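PDB 4XWW: DR2417 from Deinococcus radiodurans, which degrades RNA as a 5'-3' exonuclease of the metallo-beta-lactamase superfamily, possibly cuts it internally too, and probably takes part in rRNA maturation. Local coordinates for residues 80-85 with 109-114; 84-89 with 152-157; 207-212 with 379-384. All coordinates share one frame; numbering follows the deposited sequence.

Contact 1 closes a short loop early in the chain, from the end of strand 77-82 to the start of helix 109-122. Contact 2 starts from the same stretch, sharing His84 and Gly85, but reaches further, to the loop between strands 144-150 and 159-165. Residues 109-114 thus lie inside the loop that it closes, and Leu110 and Asp157 join the two contacts. Contact 3 follows in series. It ties the end of strand 205-209 to residues 379-384, just before helix 384-394, across an insertion that holds the beta-CASP region. Contacts 2 and 3 meet where His153 ND1 probably bonds Gly380 O, joining the zinc-site loop to the RNA-binding loop.

Contact 1 of 3, residues 80-85 with 109-114; sequences WILTHG and PLTLAL. With ZN (zinc ion), chain E.
Thr111 OG1 is gripped by two waters that tie helix 109-122 to the chain leaving strand 77-82. One water lies 2.7 Å from Thr111 OG1 and donates to Leu82 O. The other lies 2.8 Å from Thr111 OG1 and accepts from Gly85 N. The contact belongs to the metallo-beta-lactamase fold, where this strand end opens the His-x-His-x-Asp-His metal-binding motif. Residues 80-85 and 109-114 meet here through packing and these bridges. With chi1 at -55°, Thr111 turns its two branches to different tasks. OG1 sits beside the backbone N and meets the waters, and it also packs against His84 CA. CG2 lies anti to that N and reaches Leu82 CB at 3.8 Å. Further along the helix, Leu114 CD1 rests 4.0 Å from Gly85 CA, where glycine offers backbone alone. Gly85 O is buried here and has no polar partner in the model. Leu82 CD1 and Leu112 CD2 make a looser apolar contact. Leu112 also packs on Leu129 of strand 128-131, while Leu114 touches helix 271-282. At His84 the bond to CB points away from the helix. The His84 ring is steadied by a bond from ND1 to Thr83 OG1, 3.0 Å long and close to the ring plane. This aims the far nitrogen, His84 NE2, at a zinc ion 2.1 Å away.

Contact 2 of 3, residues 84-89 with 152-157; sequences HGHEDH and THSIPD. With ZN (zinc ion), chain E; ZN (zinc ion), chain F; nucleotides of chain C.
His153 and His86 are brought to one zinc ion by different torsions. His153 holds CG anti to its backbone N (chi1 -169°), which extends the ring across to the other segment. His86 keeps CG beside its own N (chi1 -85°), and its ring comes from the opposite direction. His86 ND1 binds the zinc at 2.1 Å and His153 NE2 binds it at 2.2 Å. His84 is the third protein ligand. The edge of the His153 ring points at the His84 face in an offset edge-to-face pair. The site is the two-metal centre of the metallo-beta-lactamase fold, built largely on the His-Gly-His-Glu-Asp-His sequence of 84-89. Asp88 OD2 and His89 NE2 hold the second zinc, together with His403. One water bridges the metals, 1.9 Å from the first zinc and 2.0 Å from the second. It also donates to OP2 of U3 of chain C, a place consistent with the attacking water of such nucleases.

The His86 ring is sandwiched. Ile155 CG2 makes a CH-pi contact 4.0 Å from the ring centroid, and O5' of U3 lies over the opposite face. At its edge, His86 NE2 donates to a water that in turn donates to Ser154 O. The RNA is gripped next door, where Glu87 N donates to OP2 of U4 of chain C at 2.6 Å, almost straight at 172°. His153 ND1 is bonded to Gly380 O, which fixes its ring rotation. The loop between strands 144-150 and 159-165 packs on two helices. Ile155 packs on Leu110 and Leu114 of helix 109-122, and Pro156 on Val249 and Tyr250 of helix 249-261.

Contact 3 of 3, residues 207-212 with 379-384; sequences ISDSTN and SGHASQ. With nucleotides of chain C.
The His381 ring carries Thr211 over one face and has Asp209 OD2 and OP1 of U3 of chain C at its edges. The pair His381 and Asp209 belongs to the probable catalytic centre of this beta-CASP metallo-beta-lactamase nuclease. Thr211 CB makes a CH-pi contact 3.9 Å from the ring centroid. Asp209 CG lies opposite the backbone N (chi1 179°), which extends the carboxylate toward the histidine. The carboxylate stands nearly upright to the ring, its plane turned by 85°. His381 ND1 donates to the syn lone pair of Asp209 OD2 at 2.6 Å, in the ring plane and almost straight (174°). At another point of the ring edge, His381 NE2 donates to OP1 of U3 at 2.7 Å. Asp209, at the end of strand 205-209, is probably the proton donor, and His381 probably the proton acceptor.

Asp209 is itself held in place. Its OD1 takes bonds from Thr211 OG1 at 2.7 Å and from Thr211 N, the latter closing an Asx turn. Its OD2 has a second donor in Phe176 N. These bonds fix the carboxylate and set Thr211 against the histidine. Gly380 N holds the RNA one nucleotide upstream, donating to OP1 of U2 of chain C at 3.1 Å. The place of the neighbouring Ser379 hydroxyl is doubtful.

Asn212 ties residues 379-384 to the end of strand 205-209. Its ND2 donates to His381 O at 2.8 Å, from above the carbonyl plane. Nearby a single water joins the two backbones: it accepts from Asn212 N and donates to Asp209 O and, at 2.7 Å, to Ala382 O.

Contact 1 of 3, residues 80-85 with 109-114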
loop_
_atom_site.group_PDB
_atom_site.type_symbol
_atom_site.label_atom_id
_atom_site.label_comp_id
_atom_site.label_asym_id
_atom_site.label_seq_id
_atom_site.Cartn_x
_atom_site.Cartn_y
_atom_site.Cartn_z
ATOM N N TRP A 80 -32.820 -7.859 14.556
ATOM C CA TRP A 80 -31.554 -7.911 13.882
ATOM C C TRP A 80 -31.266 -9.319 13.380
ATOM O O TRP A 80 -31.611 -10.303 14.044
ATOM C CB TRP A 80 -30.440 -7.470 14.839
ATOM C CG TRP A 80 -29.546 -6.359 14.331
ATOM C CD1 TRP A 80 -28.515 -6.471 13.432
ATOM C CD2 TRP A 80 -29.589 -4.978 14.709
ATOM N NE1 TRP A 80 -27.925 -5.247 13.229
ATOM C CE2 TRP A 80 -28.561 -4.315 14.007
ATOM C CE3 TRP A 80 -30.397 -4.236 15.581
ATOM C CZ2 TRP A 80 -28.320 -2.946 14.140
ATOM C CZ3 TRP A 80 -30.155 -2.871 15.711
ATOM C CH2 TRP A 80 -29.123 -2.245 14.993
ATOM N N ILE A 81 -30.628 -9.388 12.215
ATOM C CA ILE A 81 -30.057 -10.604 11.657
ATOM C C ILE A 81 -28.537 -10.459 11.629
ATOM O O ILE A 81 -28.033 -9.452 11.131
ATOM C CB ILE A 81 -30.555 -10.853 10.224
ATOM C CG1 ILE A 81 -32.067 -11.106 10.210
ATOM C CG2 ILE A 81 -29.812 -12.011 9.558
ATOM C CD1 ILE A 81 -32.624 -11.081 8.824
ATOM N N LEU A 82 -27.819 -11.445 12.168
ATOM C CA LEU A 82 -26.353 -11.447 12.104
ATOM C C LEU A 82 -25.886 -12.625 11.249
ATOM O O LEU A 82 -26.079 -13.781 11.639
ATOM C CB LEU A 82 -25.740 -11.531 13.511
ATOM C CG LEU A 82 -26.169 -10.468 14.513
ATOM C CD1 LEU A 82 -25.342 -10.604 15.784
ATOM C CD2 LEU A 82 -25.945 -9.092 13.886
ATOM N N THR A 83 -25.273 -12.340 10.094
ATOM C CA THR A 83 -24.978 -13.401 9.126
ATOM C C THR A 83 -23.752 -14.254 9.480
ATOM O O THR A 83 -23.718 -15.434 9.166
ATOM C CB THR A 83 -24.783 -12.851 7.687
ATOM O OG1 THR A 83 -23.681 -11.925 7.643
ATOM C CG2 THR A 83 -26.069 -12.150 7.177
ATOM N N HIS A 84 -22.760 -13.642 10.120
ATOM C CA HIS A 84 -21.543 -14.350 10.537
ATOM C C HIS A 84 -20.681 -13.437 11.407
ATOM O O HIS A 84 -20.932 -12.234 11.498
ATOM C CB HIS A 84 -20.718 -14.883 9.339
ATOM C CG HIS A 84 -20.126 -13.834 8.433
ATOM N ND1 HIS A 84 -20.889 -12.992 7.661
ATOM C CD2 HIS A 84 -18.826 -13.561 8.114
ATOM C CE1 HIS A 84 -20.102 -12.232 6.913
ATOM N NE2 HIS A 84 -18.848 -12.567 7.175
ATOM N N GLY A 85 -19.676 -14.016 12.057
ATOM C CA GLY A 85 -18.949 -13.326 13.108
ATOM C C GLY A 85 -17.678 -12.581 12.655
ATOM O O GLY A 85 -16.855 -12.250 13.507
ATOM N N PRO A 109 -24.562 -20.133 16.206
ATOM C CA PRO A 109 -23.862 -20.178 17.501
ATOM C C PRO A 109 -22.472 -19.513 17.560
ATOM O O PRO A 109 -22.218 -18.827 18.549
ATOM C CB PRO A 109 -23.737 -21.680 17.769
ATOM C CG PRO A 109 -24.866 -22.277 17.046
ATOM C CD PRO A 109 -25.017 -21.475 15.797
ATOM N N LEU A 110 -21.592 -19.710 16.581
ATOM C CA LEU A 110 -20.274 -19.073 16.670
ATOM C C LEU A 110 -20.434 -17.557 16.586
ATOM O O LEU A 110 -19.773 -16.807 17.306
ATOM C CB LEU A 110 -19.324 -19.569 15.565
ATOM C CG LEU A 110 -17.939 -18.910 15.541
ATOM C CD1 LEU A 110 -17.195 -19.139 16.881
ATOM C CD2 LEU A 110 -17.142 -19.449 14.359
ATOM N N THR A 111 -21.346 -17.113 15.725
ATOM C CA THR A 111 -21.628 -15.685 15.587
ATOM C C THR A 111 -22.029 -15.094 16.934
ATOM O O THR A 111 -21.445 -14.113 17.396
ATOM C CB THR A 111 -22.742 -15.433 14.555
ATOM O OG1 THR A 111 -22.379 -16.054 13.316
ATOM C CG2 THR A 111 -22.934 -13.942 14.329
ATOM N N LEU A 112 -22.973 -15.731 17.617
ATOM C CA LEU A 112 -23.408 -15.204 18.901
ATOM C C LEU A 112 -22.329 -15.310 19.976
ATOM O O LEU A 112 -22.244 -14.451 20.859
ATOM C CB LEU A 112 -24.697 -15.923 19.371
ATOM C CG LEU A 112 -25.897 -15.768 18.427
ATOM C CD1 LEU A 112 -27.176 -16.343 19.085
ATOM C CD2 LEU A 112 -26.145 -14.319 18.093
ATOM N N ALA A 113 -21.519 -16.366 19.931
ATOM C CA ALA A 113 -20.472 -16.511 20.937
ATOM C C ALA A 113 -19.475 -15.344 20.820
ATOM O O ALA A 113 -19.060 -14.757 21.830
ATOM C CB ALA A 113 -19.765 -17.848 20.794
ATOM N N LEU A 114 -19.119 -15.000 19.586
ATOM C CA LEU A 114 -18.200 -13.894 19.343
ATOM C C LEU A 114 -18.822 -12.551 19.750
ATOM O O LEU A 114 -18.161 -11.719 20.379
ATOM C CB LEU A 114 -17.769 -13.887 17.876
ATOM C CG LEU A 114 -16.934 -15.104 17.427
ATOM C CD1 LEU A 114 -16.744 -15.133 15.904
ATOM C CD2 LEU A 114 -15.569 -15.109 18.104
HETATM ZN ZN ZN E . -17.025 -12.488 6.059
HETATM O O HOH W 1 -24.775 -16.151 12.041
HETATM O O HOH W 2 -19.840 -16.873 12.352
HETATM O O HOH W 3 -16.821 -11.064 4.872
#

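Contact 2 of 3, residues 84-89 with 152-157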
loop_
_atom_site.group_PDB
_atom_site.type_symbol
_atom_site.label_atom_id
_atom_site.label_comp_id
_atom_site.label_asym_id
_atom_site.label_seq_id
_atom_site.Cartn_x
_atom_site.Cartn_y
_atom_site.Cartn_z
ATOM N N HIS A 84 -22.760 -13.642 10.120
ATOM C CA HIS A 84 -21.543 -14.350 10.537
ATOM C C HIS A 84 -20.681 -13.437 11.407
ATOM O O HIS A 84 -20.932 -12.234 11.498
ATOM C CB HIS A 84 -20.718 -14.883 9.339
ATOM C CG HIS A 84 -20.126 -13.834 8.433
ATOM N ND1 HIS A 84 -20.889 -12.992 7.661
ATOM C CD2 HIS A 84 -18.826 -13.561 8.114
ATOM C CE1 HIS A 84 -20.102 -12.232 6.913
ATOM N NE2 HIS A 84 -18.848 -12.567 7.175
ATOM N N GLY A 85 -19.676 -14.016 12.057
ATOM C CA GLY A 85 -18.949 -13.326 13.108
ATOM C C GLY A 85 -17.678 -12.581 12.655
ATOM O O GLY A 85 -16.855 -12.250 13.507
ATOM N N HIS A 86 -17.509 -12.320 11.363
ATOM C CA HIS A 86 -16.378 -11.468 10.916
ATOM C C HIS A 86 -16.535 -10.045 11.436
ATOM O O HIS A 86 -17.648 -9.540 11.569
ATOM C CB HIS A 86 -16.251 -11.438 9.385
ATOM C CG HIS A 86 -15.467 -12.573 8.821
ATOM N ND1 HIS A 86 -15.699 -13.093 7.568
ATOM C CD2 HIS A 86 -14.451 -13.304 9.344
ATOM C CE1 HIS A 86 -14.864 -14.089 7.335
ATOM N NE2 HIS A 86 -14.085 -14.226 8.396
ATOM N N GLU A 87 -15.411 -9.378 11.698
ATOM C CA GLU A 87 -15.434 -8.035 12.251
ATOM C C GLU A 87 -16.107 -7.016 11.350
ATOM O O GLU A 87 -16.650 -6.050 11.853
ATOM C CB GLU A 87 -14.009 -7.564 12.571
ATOM C CG GLU A 87 -13.424 -8.229 13.818
ATOM C CD GLU A 87 -13.994 -7.723 15.119
ATOM O OE1 GLU A 87 -14.738 -6.728 15.119
ATOM O OE2 GLU A 87 -13.683 -8.333 16.156
ATOM N N ASP A 88 -16.084 -7.211 10.037
ATOM C CA ASP A 88 -16.791 -6.238 9.195
ATOM C C ASP A 88 -18.291 -6.527 9.112
ATOM O O ASP A 88 -19.012 -5.874 8.348
ATOM C CB ASP A 88 -16.185 -6.178 7.785
ATOM C CG ASP A 88 -16.415 -7.432 6.991
ATOM O OD1 ASP A 88 -16.247 -8.529 7.560
ATOM O OD2 ASP A 88 -16.736 -7.305 5.789
ATOM N N HIS A 89 -18.771 -7.471 9.931
ATOM C CA HIS A 89 -20.210 -7.652 10.093
ATOM C C HIS A 89 -20.689 -7.538 11.538
ATOM O O HIS A 89 -21.854 -7.244 11.753
ATOM C CB HIS A 89 -20.639 -8.997 9.491
ATOM C CG HIS A 89 -20.333 -9.096 8.027
ATOM N ND1 HIS A 89 -21.305 -8.950 7.056
ATOM C CD2 HIS A 89 -19.163 -9.255 7.368
ATOM C CE1 HIS A 89 -20.744 -9.061 5.865
ATOM N NE2 HIS A 89 -19.448 -9.247 6.025
ATOM N N THR A 152 -20.899 -21.557 2.463
ATOM C CA THR A 152 -19.502 -21.640 2.871
ATOM C C THR A 152 -18.810 -20.279 2.773
ATOM O O THR A 152 -19.129 -19.452 1.919
ATOM C CB THR A 152 -18.708 -22.661 2.030
ATOM O OG1 THR A 152 -19.020 -22.492 0.640
ATOM C CG2 THR A 152 -19.043 -24.072 2.438
ATOM N N HIS A 153 -17.864 -20.077 3.680
ATOM C CA HIS A 153 -17.123 -18.822 3.816
ATOM C C HIS A 153 -15.864 -19.170 4.611
ATOM O O HIS A 153 -15.599 -20.343 4.873
ATOM C CB HIS A 153 -18.014 -17.769 4.513
ATOM C CG HIS A 153 -17.482 -16.365 4.476
ATOM N ND1 HIS A 153 -16.661 -15.888 3.467
ATOM C CD2 HIS A 153 -17.658 -15.334 5.340
ATOM C CE1 HIS A 153 -16.360 -14.624 3.715
ATOM N NE2 HIS A 153 -16.928 -14.272 4.851
ATOM N N SER A 154 -15.108 -18.156 5.009
ATOM C CA SER A 154 -13.822 -18.349 5.670
ATOM C C SER A 154 -13.959 -18.381 7.196
ATOM O O SER A 154 -12.950 -18.361 7.916
ATOM C CB SER A 154 -12.878 -17.230 5.261
ATOM O OG SER A 154 -13.590 -16.003 5.314
ATOM N N ILE A 155 -15.207 -18.391 7.671
ATOM C CA ILE A 155 -15.514 -18.580 9.097
ATOM C C ILE A 155 -16.746 -19.503 9.168
ATOM O O ILE A 155 -17.589 -19.460 8.277
ATOM C CB ILE A 155 -15.774 -17.218 9.820
ATOM C CG1 ILE A 155 -15.772 -17.380 11.350
ATOM C CG2 ILE A 155 -17.103 -16.589 9.362
ATOM C CD1 ILE A 155 -15.941 -16.062 12.116
ATOM N N PRO A 156 -16.829 -20.378 10.185
ATOM C CA PRO A 156 -18.015 -21.237 10.332
ATOM C C PRO A 156 -19.291 -20.458 10.684
ATOM O O PRO A 156 -19.211 -19.274 11.055
ATOM C CB PRO A 156 -17.633 -22.179 11.491
ATOM C CG PRO A 156 -16.149 -22.165 11.527
ATOM C CD PRO A 156 -15.736 -20.781 11.093
ATOM N N ASP A 157 -20.437 -21.125 10.573
ATOM C CA ASP A 157 -21.720 -20.574 11.001
ATOM C C ASP A 157 -22.016 -19.296 10.230
ATOM O O ASP A 157 -22.448 -18.292 10.795
ATOM C CB ASP A 157 -21.731 -20.326 12.507
ATOM C CG ASP A 157 -22.046 -21.586 13.314
ATOM O OD1 ASP A 157 -22.496 -22.598 12.721
ATOM O OD2 ASP A 157 -21.846 -21.554 14.549
HETATM ZN ZN ZN E . -17.025 -12.488 6.059
HETATM ZN ZN ZN F . -17.557 -9.182 4.968
ATOM P P U C 4 -11.910 -11.349 11.425
ATOM O OP1 U C 4 -11.830 -12.813 11.623
ATOM O OP2 U C 4 -13.230 -10.698 11.270
ATOM O "O5'" U C 4 -11.122 -10.696 12.645
ATOM C "C5'" U C 4 -10.682 -9.331 12.608
ATOM C "C4'" U C 4 -9.213 -9.262 12.267
ATOM O "O4'" U C 4 -8.906 -7.916 11.808
ATOM C "C3'" U C 4 -8.247 -9.537 13.418
ATOM O "O3'" U C 4 -7.930 -10.925 13.523
ATOM C "C2'" U C 4 -7.087 -8.602 13.096
ATOM O "O2'" U C 4 -6.248 -9.053 12.054
ATOM C "C1'" U C 4 -7.842 -7.386 12.572
ATOM N N1 U C 4 -8.416 -6.554 13.638
ATOM C C2 U C 4 -7.753 -5.388 13.968
ATOM O O2 U C 4 -6.729 -5.029 13.416
ATOM N N3 U C 4 -8.340 -4.657 14.971
ATOM C C4 U C 4 -9.492 -4.962 15.664
ATOM O O4 U C 4 -9.891 -4.198 16.542
ATOM C C5 U C 4 -10.118 -6.185 15.263
ATOM C C6 U C 4 -9.572 -6.920 14.288
ATOM P P U C 3 -13.446 -10.521 5.117
ATOM O OP1 U C 3 -13.669 -11.768 4.352
ATOM O OP2 U C 3 -14.556 -9.556 5.290
ATOM O "O5'" U C 3 -12.880 -10.932 6.546
ATOM C "C5'" U C 3 -11.652 -11.669 6.656
ATOM C "C4'" U C 3 -10.819 -11.104 7.777
ATOM O "O4'" U C 3 -10.022 -9.996 7.275
ATOM C "C3'" U C 3 -11.616 -10.562 8.961
ATOM O "O3'" U C 3 -11.008 -10.968 10.175
ATOM C "C2'" U C 3 -11.528 -9.050 8.783
ATOM O "O2'" U C 3 -11.612 -8.330 9.997
ATOM C "C1'" U C 3 -10.146 -8.901 8.154
ATOM N N1 U C 3 -9.994 -7.662 7.382
ATOM C C2 U C 3 -8.885 -6.879 7.636
ATOM O O2 U C 3 -8.033 -7.182 8.452
ATOM N N3 U C 3 -8.811 -5.729 6.891
ATOM C C4 U C 3 -9.709 -5.288 5.943
ATOM O O4 U C 3 -9.498 -4.226 5.356
ATOM C C5 U C 3 -10.831 -6.151 5.743
ATOM C C6 U C 3 -10.935 -7.278 6.456
HETATM O O HOH W 2 -19.840 -16.873 12.352
HETATM O O HOH W 4 -11.949 -16.010 8.735
HETATM O O HOH W 3 -16.821 -11.064 4.872
#

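Contact 3 of 3, residues 207-212 with 379-384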
loop_
_atom_site.group_PDB
_atom_site.type_symbol
_atom_site.label_atom_id
_atom_site.label_comp_id
_atom_site.label_asym_id
_atom_site.label_seq_id
_atom_site.Cartn_x
_atom_site.Cartn_y
_atom_site.Cartn_z
ATOM N N ILE A 207 -29.225 -9.901 -3.542
ATOM C CA ILE A 207 -28.095 -9.128 -3.018
ATOM C C ILE A 207 -26.908 -10.079 -2.895
ATOM O O ILE A 207 -26.973 -11.078 -2.162
ATOM C CB ILE A 207 -28.452 -8.480 -1.645
ATOM C CG1 ILE A 207 -29.735 -7.641 -1.743
ATOM C CG2 ILE A 207 -27.285 -7.628 -1.112
ATOM C CD1 ILE A 207 -30.172 -7.104 -0.392
ATOM N N SER A 208 -25.791 -9.774 -3.574
ATOM C CA SER A 208 -24.707 -10.753 -3.644
ATOM C C SER A 208 -23.331 -10.132 -3.463
ATOM O O SER A 208 -23.077 -8.973 -3.815
ATOM C CB SER A 208 -24.786 -11.521 -4.969
ATOM O OG SER A 208 -23.851 -12.587 -5.029
ATOM N N ASP A 209 -22.455 -10.956 -2.905
ATOM C CA ASP A 209 -21.103 -10.594 -2.502
ATOM C C ASP A 209 -20.204 -10.319 -3.707
ATOM O O ASP A 209 -19.925 -11.223 -4.482
ATOM C CB ASP A 209 -20.569 -11.753 -1.649
ATOM C CG ASP A 209 -19.139 -11.555 -1.159
ATOM O OD1 ASP A 209 -18.515 -10.487 -1.386
ATOM O OD2 ASP A 209 -18.657 -12.497 -0.491
ATOM N N SER A 210 -19.741 -9.079 -3.861
ATOM C CA SER A 210 -18.981 -8.710 -5.059
ATOM C C SER A 210 -17.470 -8.707 -4.870
ATOM O O SER A 210 -16.746 -8.323 -5.784
ATOM C CB SER A 210 -19.391 -7.316 -5.554
ATOM O OG SER A 210 -20.806 -7.199 -5.651
ATOM N N THR A 211 -17.006 -9.119 -3.696
ATOM C CA THR A 211 -15.592 -8.984 -3.333
ATOM C C THR A 211 -14.625 -9.404 -4.439
ATOM O O THR A 211 -13.686 -8.661 -4.797
ATOM C CB THR A 211 -15.281 -9.824 -2.081
ATOM O OG1 THR A 211 -16.123 -9.392 -1.011
ATOM C CG2 THR A 211 -13.832 -9.635 -1.673
ATOM N N ASN A 212 -14.856 -10.594 -4.985
ATOM C CA ASN A 212 -13.954 -11.169 -5.975
ATOM C C ASN A 212 -14.550 -11.141 -7.377
ATOM O O ASN A 212 -14.235 -11.978 -8.214
ATOM C CB ASN A 212 -13.564 -12.609 -5.596
ATOM C CG ASN A 212 -12.528 -12.661 -4.486
ATOM O OD1 ASN A 212 -11.857 -11.662 -4.190
ATOM N ND2 ASN A 212 -12.373 -13.836 -3.880
ATOM N N SER A 379 -9.170 -17.680 -0.833
ATOM C CA SER A 379 -10.088 -16.611 -0.442
ATOM C C SER A 379 -11.379 -17.153 0.182
ATOM O O SER A 379 -11.842 -18.241 -0.168
ATOM C CB SER A 379 -10.429 -15.750 -1.674
ATOM O OG SER A 379 -11.413 -14.765 -1.374
ATOM N N GLY A 380 -11.947 -16.384 1.098
ATOM C CA GLY A 380 -13.267 -16.692 1.614
ATOM C C GLY A 380 -14.384 -16.300 0.652
ATOM O O GLY A 380 -15.555 -16.540 0.955
ATOM N N HIS A 381 -14.057 -15.650 -0.468
ATOM C CA HIS A 381 -15.135 -15.117 -1.313
ATOM C C HIS A 381 -15.151 -15.710 -2.732
ATOM O O HIS A 381 -14.113 -15.996 -3.325
ATOM C CB HIS A 381 -15.065 -13.586 -1.391
ATOM C CG HIS A 381 -15.113 -12.891 -0.065
ATOM N ND1 HIS A 381 -16.289 -12.419 0.478
ATOM C CD2 HIS A 381 -14.134 -12.591 0.827
ATOM C CE1 HIS A 381 -16.032 -11.844 1.640
ATOM N NE2 HIS A 381 -14.735 -11.935 1.874
ATOM N N ALA A 382 -16.365 -15.846 -3.258
ATOM C CA ALA A 382 -16.651 -16.335 -4.607
ATOM C C ALA A 382 -16.009 -15.551 -5.726
ATOM O O ALA A 382 -16.142 -14.334 -5.782
ATOM C CB ALA A 382 -18.154 -16.328 -4.823
ATOM N N SER A 383 -15.384 -16.267 -6.656
ATOM C CA SER A 383 -14.926 -15.664 -7.894
ATOM C C SER A 383 -16.071 -15.725 -8.909
ATOM O O SER A 383 -17.180 -16.158 -8.573
ATOM C CB SER A 383 -13.679 -16.389 -8.394
ATOM O OG SER A 383 -12.645 -16.254 -7.435
ATOM N N GLN A 384 -15.803 -15.295 -10.139
ATOM C CA GLN A 384 -16.865 -15.116 -11.141
ATOM C C GLN A 384 -17.710 -16.367 -11.409
ATOM O O GLN A 384 -18.939 -16.266 -11.541
ATOM C CB GLN A 384 -16.259 -14.614 -12.474
ATOM C CG GLN A 384 -15.763 -13.177 -12.396
ATOM C CD GLN A 384 -15.031 -12.719 -13.661
ATOM O OE1 GLN A 384 -14.852 -13.488 -14.603
ATOM N NE2 GLN A 384 -14.597 -11.464 -13.667
ATOM P P U C 2 -9.689 -13.226 1.230
ATOM O OP1 U C 2 -10.252 -14.043 2.327
ATOM O OP2 U C 2 -10.286 -13.303 -0.123
ATOM O "O5'" U C 2 -9.705 -11.686 1.638
ATOM C "C5'" U C 2 -9.246 -11.245 2.925
ATOM C "C4'" U C 2 -10.089 -10.091 3.417
ATOM O "O4'" U C 2 -9.767 -8.885 2.667
ATOM C "C3'" U C 2 -11.600 -10.273 3.293
ATOM O "O3'" U C 2 -12.218 -9.750 4.459
ATOM C "C2'" U C 2 -11.960 -9.381 2.109
ATOM O "O2'" U C 2 -13.293 -8.919 2.151
ATOM C "C1'" U C 2 -10.965 -8.241 2.299
ATOM N N1 U C 2 -10.720 -7.444 1.090
ATOM C C2 U C 2 -10.639 -6.072 1.232
ATOM O O2 U C 2 -10.756 -5.510 2.306
ATOM N N3 U C 2 -10.417 -5.385 0.065
ATOM C C4 U C 2 -10.271 -5.911 -1.199
ATOM O O4 U C 2 -10.073 -5.155 -2.151
ATOM C C5 U C 2 -10.371 -7.337 -1.264
ATOM C C6 U C 2 -10.586 -8.037 -0.144
ATOM P P U C 3 -13.446 -10.521 5.117
ATOM O OP1 U C 3 -13.669 -11.768 4.352
ATOM O OP2 U C 3 -14.556 -9.556 5.290
ATOM O "O5'" U C 3 -12.880 -10.932 6.546
ATOM C "C5'" U C 3 -11.652 -11.669 6.656
ATOM C "C4'" U C 3 -10.819 -11.104 7.777
ATOM O "O4'" U C 3 -10.022 -9.996 7.275
ATOM C "C3'" U C 3 -11.616 -10.562 8.961
ATOM O "O3'" U C 3 -11.008 -10.968 10.175
ATOM C "C2'" U C 3 -11.528 -9.050 8.783
ATOM O "O2'" U C 3 -11.612 -8.330 9.997
ATOM C "C1'" U C 3 -10.146 -8.901 8.154
ATOM N N1 U C 3 -9.994 -7.662 7.382
ATOM C C2 U C 3 -8.885 -6.879 7.636
ATOM O O2 U C 3 -8.033 -7.182 8.452
ATOM N N3 U C 3 -8.811 -5.729 6.891
ATOM C C4 U C 3 -9.709 -5.288 5.943
ATOM O O4 U C 3 -9.498 -4.226 5.356
ATOM C C5 U C 3 -10.831 -6.151 5.743
ATOM C C6 U C 3 -10.935 -7.278 6.456
HETATM O O HOH W 5 -17.061 -12.278 -4.326
#